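Local structure of Non-structural protein 2 (Human rotavirus C, 2GU0) at residues V108-N113 with Y171-L177; A5-S9 with Y76-V80; N113-R117 with T149-N155. The protein probably binds single-stranded RNA, hydrolyses nucleoside triphosphates, unwinds helices and, as a homooctamer that works with NSP5, helps build the viral factories of genome replication and packaging. All blocks are in the same frame, centred on the assembly; numbering follows the deposited sequence.

How the contacts relate
Helix 108-119 is the common element: contact 1 uses its first turns, contact 3 continues along it, and the two share Asn-113, their centres about 12 Å apart. Helix 74-90 precedes it in the chain and carries contact 2, centred about 14 Å from contact 1 and about 18 Å from contact 3; Leu-79 packs on Leu-111 and Leu-176, and Leu-115 on Glu-78. Along the chain contact 2 closes first; apart from the shared Asn-113, both segments of contact 3 then fall between those of contact 1. Contact 2 is internal to the N-terminal family region, whereas contacts 1 and 3 join that region to the C-terminal, HIT-clan region, beside residues predicted to bind ATP.

Contact 1. Residues V108-N113 with Y171-L177; sequences VRHLEN and YSNHKLL
Glu-112 lies along one face of the His-174 imidazole, with CG over the ring centre, 3.5 Å from His-174 CG, and carboxylate and ring planes only 9° apart. At chi1 160° Glu-112 CG stands anti to the backbone N, and a bend at chi2 carries the carboxylate past the ring to two successive peptide N-H groups. Lys-175 N reaches Glu-112 OE2 at 3.2 Å, and Leu-176 N meets the syn lone pair of Glu-112 OE1 at 3.1 Å. The other imidazole face is backed by Tyr-171 CA, while at the ring edge His-174 NE2 gives Asn-113 OD1 a weak bond of 3.2 Å. His-174 closes a type I turn begun by Tyr-171, in the loop joining antiparallel strands 164-170 and 182-188 of the C-terminal, HIT-clan region; helix 108-119 from the N-terminal region receives it. Arg-109, predicted to bind ATP, crosses the Tyr-171 ring, its CD over one face and 3.9 Å from Tyr-171 CG, and its NE bonds weakly to Leu-177 O. Val-108 CG1 touches Leu-177 CD1 (3.6 Å) and Leu-176 CD1 (3.8 Å). Farther out, Gln-75 NE2 also donates to Glu-112 OE2, and Glu-153 OE1 takes both Tyr-171 OH and Asn-113 ND2.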
loop_
_atom_site.group_PDB
_atom_site.type_symbol
_atom_site.label_atom_id
_atom_site.label_comp_id
_atom_site.label_asym_id
_atom_site.label_seq_id
_atom_site.Cartn_x
_atom_site.Cartn_y
_atom_site.Cartn_z
ATOM N N VAL A 108 -21.203 -29.314 -7.980
ATOM C CA VAL A 108 -20.133 -28.341 -7.834
ATOM C C VAL A 108 -20.411 -27.065 -7.049
ATOM O O VAL A 108 -19.584 -26.648 -6.245
ATOM C CB VAL A 108 -19.592 -27.929 -9.210
ATOM C CG1 VAL A 108 -18.421 -26.980 -9.039
ATOM C CG2 VAL A 108 -19.177 -29.169 -9.997
ATOM N N ARG A 109 -21.555 -26.431 -7.281
ATOM C CA ARG A 109 -21.855 -25.193 -6.580
ATOM C C ARG A 109 -22.242 -25.462 -5.148
ATOM O O ARG A 109 -22.005 -24.637 -4.263
ATOM C CB ARG A 109 -22.963 -24.433 -7.295
ATOM C CG ARG A 109 -22.624 -24.074 -8.728
ATOM C CD ARG A 109 -23.606 -23.067 -9.268
ATOM N NE ARG A 109 -23.732 -23.146 -10.719
ATOM C CZ ARG A 109 -24.173 -24.223 -11.363
ATOM N NH1 ARG A 109 -24.527 -25.322 -10.687
ATOM N NH2 ARG A 109 -24.264 -24.203 -12.683
ATOM N N HIS A 110 -22.840 -26.624 -4.926
ATOM C CA HIS A 110 -23.239 -27.044 -3.590
ATOM C C HIS A 110 -21.926 -27.270 -2.816
ATOM O O HIS A 110 -21.753 -26.761 -1.716
ATOM C CB HIS A 110 -24.089 -28.329 -3.704
ATOM C CG HIS A 110 -24.563 -28.896 -2.397
ATOM N ND1 HIS A 110 -25.785 -29.516 -2.264
ATOM C CD2 HIS A 110 -23.942 -29.041 -1.202
ATOM C CE1 HIS A 110 -25.898 -30.023 -1.049
ATOM N NE2 HIS A 110 -24.792 -29.750 -0.383
ATOM N N LEU A 111 -20.985 -27.999 -3.408
ATOM C CA LEU A 111 -19.714 -28.262 -2.736
ATOM C C LEU A 111 -18.971 -26.978 -2.454
ATOM O O LEU A 111 -18.323 -26.842 -1.408
ATOM C CB LEU A 111 -18.824 -29.173 -3.579
ATOM C CG LEU A 111 -19.298 -30.618 -3.668
ATOM C CD1 LEU A 111 -18.470 -31.366 -4.679
ATOM C CD2 LEU A 111 -19.198 -31.261 -2.297
ATOM N N GLU A 112 -19.055 -26.036 -3.390
ATOM C CA GLU A 112 -18.370 -24.771 -3.214
ATOM C C GLU A 112 -18.919 -24.090 -1.978
ATOM O O GLU A 112 -18.189 -23.407 -1.271
ATOM C CB GLU A 112 -18.528 -23.881 -4.448
ATOM C CG GLU A 112 -18.269 -22.406 -4.173
ATOM C CD GLU A 112 -17.286 -21.759 -5.134
ATOM O OE1 GLU A 112 -17.252 -22.144 -6.318
ATOM O OE2 GLU A 112 -16.560 -20.840 -4.707
ATOM N N ASN A 113 -20.202 -24.271 -1.697
ATOM C CA ASN A 113 -20.741 -23.652 -0.500
ATOM C C ASN A 113 -20.276 -24.405 0.732
ATOM O O ASN A 113 -19.948 -23.781 1.743
ATOM C CB ASN A 113 -22.265 -23.579 -0.543
ATOM C CG ASN A 113 -22.759 -22.271 -1.114
ATOM O OD1 ASN A 113 -22.093 -21.242 -0.986
ATOM N ND2 ASN A 113 -23.934 -22.292 -1.728
ATOM N N TYR A 171 -24.879 -17.848 -5.628
ATOM C CA TYR A 171 -23.836 -18.374 -6.477
ATOM C C TYR A 171 -23.121 -17.245 -7.182
ATOM O O TYR A 171 -22.006 -17.410 -7.665
ATOM C CB TYR A 171 -24.464 -19.333 -7.483
ATOM C CG TYR A 171 -25.165 -20.487 -6.805
ATOM C CD1 TYR A 171 -26.478 -20.820 -7.114
ATOM C CD2 TYR A 171 -24.511 -21.234 -5.832
ATOM C CE1 TYR A 171 -27.120 -21.880 -6.460
ATOM C CE2 TYR A 171 -25.134 -22.288 -5.177
ATOM C CZ TYR A 171 -26.433 -22.609 -5.491
ATOM O OH TYR A 171 -27.025 -23.667 -4.844
ATOM N N SER A 172 -23.763 -16.085 -7.213
ATOM C CA SER A 172 -23.212 -14.915 -7.877
ATOM C C SER A 172 -21.727 -14.658 -7.617
ATOM O O SER A 172 -21.043 -14.110 -8.480
ATOM C CB SER A 172 -24.012 -13.673 -7.486
ATOM O OG SER A 172 -23.587 -13.179 -6.229
ATOM N N ASN A 173 -21.217 -15.050 -6.450
ATOM C CA ASN A 173 -19.803 -14.808 -6.148
ATOM C C ASN A 173 -18.869 -16.018 -6.131
ATOM O O ASN A 173 -17.712 -15.903 -5.734
ATOM C CB ASN A 173 -19.671 -14.069 -4.814
ATOM C CG ASN A 173 -20.006 -12.593 -4.934
ATOM O OD1 ASN A 173 -19.389 -11.867 -5.723
ATOM N ND2 ASN A 173 -20.987 -12.138 -4.148
ATOM N N HIS A 174 -19.365 -17.173 -6.555
ATOM C CA HIS A 174 -18.550 -18.378 -6.586
ATOM C C HIS A 174 -17.383 -18.261 -7.557
ATOM O O HIS A 174 -17.522 -17.659 -8.620
ATOM C CB HIS A 174 -19.406 -19.566 -6.992
ATOM C CG HIS A 174 -20.269 -20.084 -5.893
ATOM N ND1 HIS A 174 -21.036 -21.219 -6.023
ATOM C CD2 HIS A 174 -20.445 -19.652 -4.624
ATOM C CE1 HIS A 174 -21.640 -21.469 -4.877
ATOM N NE2 HIS A 174 -21.298 -20.533 -4.012
ATOM N N LYS A 175 -16.236 -18.837 -7.204
ATOM C CA LYS A 175 -15.093 -18.790 -8.106
ATOM C C LYS A 175 -15.109 -19.955 -9.119
ATOM O O LYS A 175 -14.547 -19.845 -10.207
ATOM C CB LYS A 175 -13.775 -18.775 -7.318
ATOM C CG LYS A 175 -13.308 -17.374 -6.917
ATOM C CD LYS A 175 -11.808 -17.332 -6.512
ATOM C CE LYS A 175 -10.812 -17.327 -7.707
ATOM N NZ LYS A 175 -9.373 -17.387 -7.272
ATOM N N LEU A 176 -15.775 -21.056 -8.777
ATOM C CA LEU A 176 -15.837 -22.211 -9.670
ATOM C C LEU A 176 -16.810 -22.057 -10.835
ATOM O O LEU A 176 -16.389 -21.984 -11.984
ATOM C CB LEU A 176 -16.160 -23.485 -8.877
ATOM C CG LEU A 176 -15.036 -24.014 -7.977
ATOM C CD1 LEU A 176 -15.454 -25.326 -7.332
ATOM C CD2 LEU A 176 -13.781 -24.225 -8.808
ATOM N N LEU A 177 -18.105 -22.006 -10.545
ATOM C CA LEU A 177 -19.108 -21.858 -11.591
ATOM C C LEU A 177 -20.104 -20.780 -11.216
ATOM O O LEU A 177 -21.217 -21.079 -10.785
ATOM C CB LEU A 177 -19.843 -23.170 -11.800
ATOM C CG LEU A 177 -18.963 -24.382 -12.115
ATOM C CD1 LEU A 177 -19.815 -25.648 -12.089
ATOM C CD2 LEU A 177 -18.301 -24.209 -13.476
#

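Contact 2. Residues A5-S9 with Y76-V80; sequences ACFVS and YTELV
Phe-7 overlaps Leu-79 obliquely: of the leucine's two methyls CD2 does the touching, 3.3 Å from Phe-7 CE2 and 3.7 Å from Phe-7 CD2. From the other side of the ring plane the same atoms meet Tyr-76, whose CE1 lies 3.7 Å from Phe-7 CD2. These two rings meet rim to rim and do not stack, since their centroids are 5.8 Å apart and their planes 34° apart. With its CG anti to the backbone N (chi1 176°), Tyr-76 extends past Phe-7 to the backbone, where OH donates to Cys-6 O at 2.9 Å; the hydroxyl lies in the carbonyl plane, at a C=O...O angle of 157°. Cys-6 ends a short 3-10 segment, and Val-8 begins strand 8-11, which pairs antiparallel with strand 18-21 in a two-stranded sheet. The contact thus seats the chain just before this sheet against helix 74-90, in the N-terminal region. Val-80, one helical turn beyond Tyr-76, fills the angle between the two aromatic residues: its CG2 sits over a Tyr-76 face, offset toward the rim, yet near the plane of Phe-7 at that ring's edge, 4.0 Å from Phe-7 CB. Val-8 makes a looser approach, its CG1 4.1 Å from Val-80 O. Beyond these segments, Phe-7 also packs on Val-108 and Leu-83, Leu-79 reaches Leu-111 and Leu-115 of helix 108-119, and Val-8 rests on Trp-19 and Leu-87.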
loop_
_atom_site.group_PDB
_atom_site.type_symbol
_atom_site.label_atom_id
_atom_site.label_comp_id
_atom_site.label_asym_id
_atom_site.label_seq_id
_atom_site.Cartn_x
_atom_site.Cartn_y
_atom_site.Cartn_z
ATOM N N ALA A 5 -14.516 -37.499 -11.431
ATOM C CA ALA A 5 -13.202 -37.670 -12.051
ATOM C C ALA A 5 -12.550 -36.365 -12.517
ATOM O O ALA A 5 -11.443 -36.379 -13.052
ATOM C CB ALA A 5 -13.301 -38.629 -13.233
ATOM N N CYS A 6 -13.235 -35.244 -12.351
ATOM C CA CYS A 6 -12.649 -33.976 -12.741
ATOM C C CYS A 6 -11.921 -33.418 -11.535
ATOM O O CYS A 6 -11.249 -32.399 -11.629
ATOM C CB CYS A 6 -13.716 -32.981 -13.160
ATOM S SG CYS A 6 -14.636 -33.424 -14.617
ATOM N N PHE A 7 -12.047 -34.099 -10.401
ATOM C CA PHE A 7 -11.414 -33.636 -9.178
ATOM C C PHE A 7 -10.489 -34.609 -8.463
ATOM O O PHE A 7 -9.615 -34.178 -7.708
ATOM C CB PHE A 7 -12.479 -33.194 -8.187
ATOM C CG PHE A 7 -13.458 -32.229 -8.751
ATOM C CD1 PHE A 7 -14.631 -32.678 -9.332
ATOM C CD2 PHE A 7 -13.212 -30.868 -8.697
ATOM C CE1 PHE A 7 -15.549 -31.786 -9.850
ATOM C CE2 PHE A 7 -14.129 -29.961 -9.216
ATOM C CZ PHE A 7 -15.303 -30.422 -9.794
ATOM N N VAL A 8 -10.681 -35.909 -8.678
ATOM C CA VAL A 8 -9.866 -36.905 -7.998
ATOM C C VAL A 8 -9.537 -38.150 -8.813
ATOM O O VAL A 8 -10.349 -38.624 -9.613
ATOM C CB VAL A 8 -10.569 -37.387 -6.727
ATOM C CG1 VAL A 8 -10.830 -36.233 -5.805
ATOM C CG2 VAL A 8 -11.880 -38.050 -7.093
ATOM N N SER A 9 -8.335 -38.677 -8.609
ATOM C CA SER A 9 -7.913 -39.903 -9.278
ATOM C C SER A 9 -7.793 -40.914 -8.148
ATOM O O SER A 9 -7.889 -40.531 -6.978
ATOM C CB SER A 9 -6.575 -39.710 -9.994
ATOM O OG SER A 9 -5.610 -39.154 -9.139
ATOM N N TYR A 76 -10.519 -24.385 -6.576
ATOM C CA TYR A 76 -10.458 -25.711 -7.195
ATOM C C TYR A 76 -9.546 -26.609 -6.338
ATOM O O TYR A 76 -9.856 -27.781 -6.094
ATOM C CB TYR A 76 -9.900 -25.599 -8.623
ATOM C CG TYR A 76 -9.697 -26.927 -9.323
ATOM C CD1 TYR A 76 -10.776 -27.641 -9.868
ATOM C CD2 TYR A 76 -8.426 -27.488 -9.410
ATOM C CE1 TYR A 76 -10.583 -28.886 -10.481
ATOM C CE2 TYR A 76 -8.219 -28.724 -10.015
ATOM C CZ TYR A 76 -9.294 -29.417 -10.546
ATOM O OH TYR A 76 -9.049 -30.630 -11.133
ATOM N N THR A 77 -8.432 -26.043 -5.882
ATOM C CA THR A 77 -7.481 -26.756 -5.044
ATOM C C THR A 77 -8.212 -27.197 -3.788
ATOM O O THR A 77 -8.097 -28.338 -3.343
ATOM C CB THR A 77 -6.333 -25.843 -4.603
ATOM O OG1 THR A 77 -5.822 -25.133 -5.730
ATOM C CG2 THR A 77 -5.227 -26.648 -3.991
ATOM N N GLU A 78 -8.961 -26.261 -3.220
ATOM C CA GLU A 78 -9.731 -26.499 -2.009
ATOM C C GLU A 78 -10.679 -27.678 -2.172
ATOM O O GLU A 78 -10.604 -28.649 -1.432
ATOM C CB GLU A 78 -10.537 -25.251 -1.664
ATOM C CG GLU A 78 -9.686 -24.054 -1.338
ATOM C CD GLU A 78 -9.111 -24.153 0.042
ATOM O OE1 GLU A 78 -9.906 -24.043 1.007
ATOM O OE2 GLU A 78 -7.882 -24.353 0.161
ATOM N N LEU A 79 -11.574 -27.574 -3.145
ATOM C CA LEU A 79 -12.549 -28.617 -3.407
ATOM C C LEU A 79 -11.843 -29.941 -3.697
ATOM O O LEU A 79 -12.226 -31.001 -3.185
ATOM C CB LEU A 79 -13.429 -28.225 -4.597
ATOM C CG LEU A 79 -14.465 -29.263 -5.027
ATOM C CD1 LEU A 79 -15.450 -29.479 -3.893
ATOM C CD2 LEU A 79 -15.176 -28.811 -6.283
ATOM N N VAL A 80 -10.810 -29.869 -4.521
ATOM C CA VAL A 80 -10.070 -31.051 -4.892
ATOM C C VAL A 80 -9.554 -31.788 -3.651
ATOM O O VAL A 80 -9.633 -33.025 -3.562
ATOM C CB VAL A 80 -8.932 -30.646 -5.873
ATOM C CG1 VAL A 80 -7.677 -31.431 -5.621
ATOM C CG2 VAL A 80 -9.398 -30.868 -7.299
#

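Contact 3. Residues N113-R117 with T149-N155; sequences NLLCR and TPLTESN
Pro-150 O takes both terminal nitrogens of Arg-117, NH1 at 2.9 Å and NH2 at 3.1 Å. This end-on grip ties helix 108-119 of the N-terminal region to the loop before strand 157-160 in the HIT-clan C-terminal region. The carbonyl oxygen lies in the guanidinium plane, but both donors rise from one face of the carbonyl's own plane and therefore miss its lone pairs. Ile-47 and Leu-48 of a second subunit pack on Pro-150 and Arg-117 respectively. Two residues on, Thr-152 O accepts a third bond, from Arg-117 NH1 at 2.8 Å, this one on a lone pair and in the carbonyl plane. The bend at chi3 (58°) turns the guanidinium edge toward these two carbonyls. Leu-114 CD2 packs 3.7 Å from Thr-152 O. Glu-153 follows, its OE1 receiving Asn-113 ND2 at 2.9 Å on the anti side, 21° out of the carboxylate plane; OE2 forms a salt bridge with Lys-185, a predicted ATP-binding residue. The Asn-155 amide meets the Arg-117 chain at a slant, its plane 61° from that of the guanidinium and its ND2 3.1 Å from Arg-117 NE; both are donors, and both turn to Asp-123 OD2.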
loop_
_atom_site.group_PDB
_atom_site.type_symbol
_atom_site.label_atom_id
_atom_site.label_comp_id
_atom_site.label_asym_id
_atom_site.label_seq_id
_atom_site.Cartn_x
_atom_site.Cartn_y
_atom_site.Cartn_z
ATOM N N ASN A 113 -20.202 -24.271 -1.697
ATOM C CA ASN A 113 -20.741 -23.652 -0.500
ATOM C C ASN A 113 -20.276 -24.405 0.732
ATOM O O ASN A 113 -19.948 -23.781 1.743
ATOM C CB ASN A 113 -22.265 -23.579 -0.543
ATOM C CG ASN A 113 -22.759 -22.271 -1.114
ATOM O OD1 ASN A 113 -22.093 -21.242 -0.986
ATOM N ND2 ASN A 113 -23.934 -22.292 -1.728
ATOM N N LEU A 114 -20.228 -25.736 0.660
ATOM C CA LEU A 114 -19.757 -26.500 1.813
ATOM C C LEU A 114 -18.354 -26.034 2.203
ATOM O O LEU A 114 -18.043 -25.947 3.388
ATOM C CB LEU A 114 -19.752 -27.999 1.527
ATOM C CG LEU A 114 -21.114 -28.704 1.503
ATOM C CD1 LEU A 114 -20.931 -30.143 1.080
ATOM C CD2 LEU A 114 -21.757 -28.650 2.856
ATOM N N LEU A 115 -17.518 -25.723 1.212
ATOM C CA LEU A 115 -16.161 -25.236 1.477
ATOM C C LEU A 115 -16.181 -24.016 2.392
ATOM O O LEU A 115 -15.348 -23.893 3.289
ATOM C CB LEU A 115 -15.444 -24.839 0.188
ATOM C CG LEU A 115 -14.894 -25.912 -0.745
ATOM C CD1 LEU A 115 -14.240 -25.227 -1.939
ATOM C CD2 LEU A 115 -13.898 -26.783 -0.004
ATOM N N CYS A 116 -17.125 -23.110 2.155
ATOM C CA CYS A 116 -17.247 -21.914 2.973
ATOM C C CYS A 116 -17.688 -22.293 4.370
ATOM O O CYS A 116 -17.174 -21.764 5.348
ATOM C CB CYS A 116 -18.248 -20.938 2.352
ATOM S SG CYS A 116 -17.686 -20.253 0.758
ATOM N N ARG A 117 -18.636 -23.214 4.473
ATOM C CA ARG A 117 -19.100 -23.630 5.791
ATOM C C ARG A 117 -17.932 -24.235 6.539
ATOM O O ARG A 117 -17.712 -23.944 7.706
ATOM C CB ARG A 117 -20.219 -24.681 5.702
ATOM C CG ARG A 117 -21.591 -24.163 5.295
ATOM C CD ARG A 117 -22.654 -25.207 5.586
ATOM N NE ARG A 117 -22.657 -25.551 7.001
ATOM C CZ ARG A 117 -23.250 -26.619 7.524
ATOM N NH1 ARG A 117 -23.906 -27.475 6.755
ATOM N NH2 ARG A 117 -23.169 -26.840 8.827
ATOM N N THR A 149 -30.863 -29.813 8.197
ATOM C CA THR A 149 -30.230 -28.515 8.372
ATOM C C THR A 149 -28.742 -28.513 8.682
ATOM O O THR A 149 -28.012 -27.666 8.186
ATOM C CB THR A 149 -30.949 -27.693 9.453
ATOM O OG1 THR A 149 -32.272 -27.375 9.004
ATOM C CG2 THR A 149 -30.190 -26.394 9.735
ATOM N N PRO A 150 -28.272 -29.445 9.524
ATOM C CA PRO A 150 -26.844 -29.495 9.867
ATOM C C PRO A 150 -25.959 -29.755 8.660
ATOM O O PRO A 150 -24.764 -29.443 8.676
ATOM C CB PRO A 150 -26.772 -30.637 10.872
ATOM C CG PRO A 150 -28.086 -30.565 11.548
ATOM C CD PRO A 150 -29.040 -30.358 10.388
ATOM N N LEU A 151 -26.565 -30.298 7.608
ATOM C CA LEU A 151 -25.837 -30.647 6.397
ATOM C C LEU A 151 -26.086 -29.774 5.171
ATOM O O LEU A 151 -25.501 -30.037 4.112
ATOM C CB LEU A 151 -26.149 -32.099 6.036
ATOM C CG LEU A 151 -26.122 -33.032 7.249
ATOM C CD1 LEU A 151 -26.700 -34.362 6.874
ATOM C CD2 LEU A 151 -24.696 -33.185 7.766
ATOM N N THR A 152 -26.931 -28.746 5.285
ATOM C CA THR A 152 -27.214 -27.912 4.114
ATOM C C THR A 152 -25.939 -27.357 3.521
ATOM O O THR A 152 -24.930 -27.236 4.200
ATOM C CB THR A 152 -28.116 -26.703 4.422
ATOM O OG1 THR A 152 -29.268 -27.136 5.134
ATOM C CG2 THR A 152 -28.586 -26.046 3.124
ATOM N N GLU A 153 -26.002 -27.004 2.247
ATOM C CA GLU A 153 -24.853 -26.443 1.573
ATOM C C GLU A 153 -24.494 -25.040 2.057
ATOM O O GLU A 153 -23.361 -24.619 1.890
ATOM C CB GLU A 153 -25.094 -26.397 0.059
ATOM C CG GLU A 153 -26.255 -25.517 -0.370
ATOM C CD GLU A 153 -26.358 -25.364 -1.884
ATOM O OE1 GLU A 153 -25.515 -24.657 -2.481
ATOM O OE2 GLU A 153 -27.292 -25.952 -2.474
ATOM N N SER A 154 -25.424 -24.320 2.673
ATOM C CA SER A 154 -25.119 -22.954 3.083
ATOM C C SER A 154 -25.390 -22.497 4.527
ATOM O O SER A 154 -26.377 -22.883 5.150
ATOM C CB SER A 154 -25.806 -21.992 2.099
ATOM O OG SER A 154 -25.874 -20.666 2.588
ATOM N N ASN A 155 -24.485 -21.638 5.002
ATOM C CA ASN A 155 -24.463 -20.994 6.325
ATOM C C ASN A 155 -25.436 -19.848 6.451
ATOM O O ASN A 155 -26.088 -19.674 7.478
ATOM C CB ASN A 155 -23.101 -20.348 6.584
ATOM C CG ASN A 155 -22.116 -21.294 7.151
ATOM O OD1 ASN A 155 -20.953 -20.966 7.303
ATOM N ND2 ASN A 155 -22.574 -22.492 7.485
#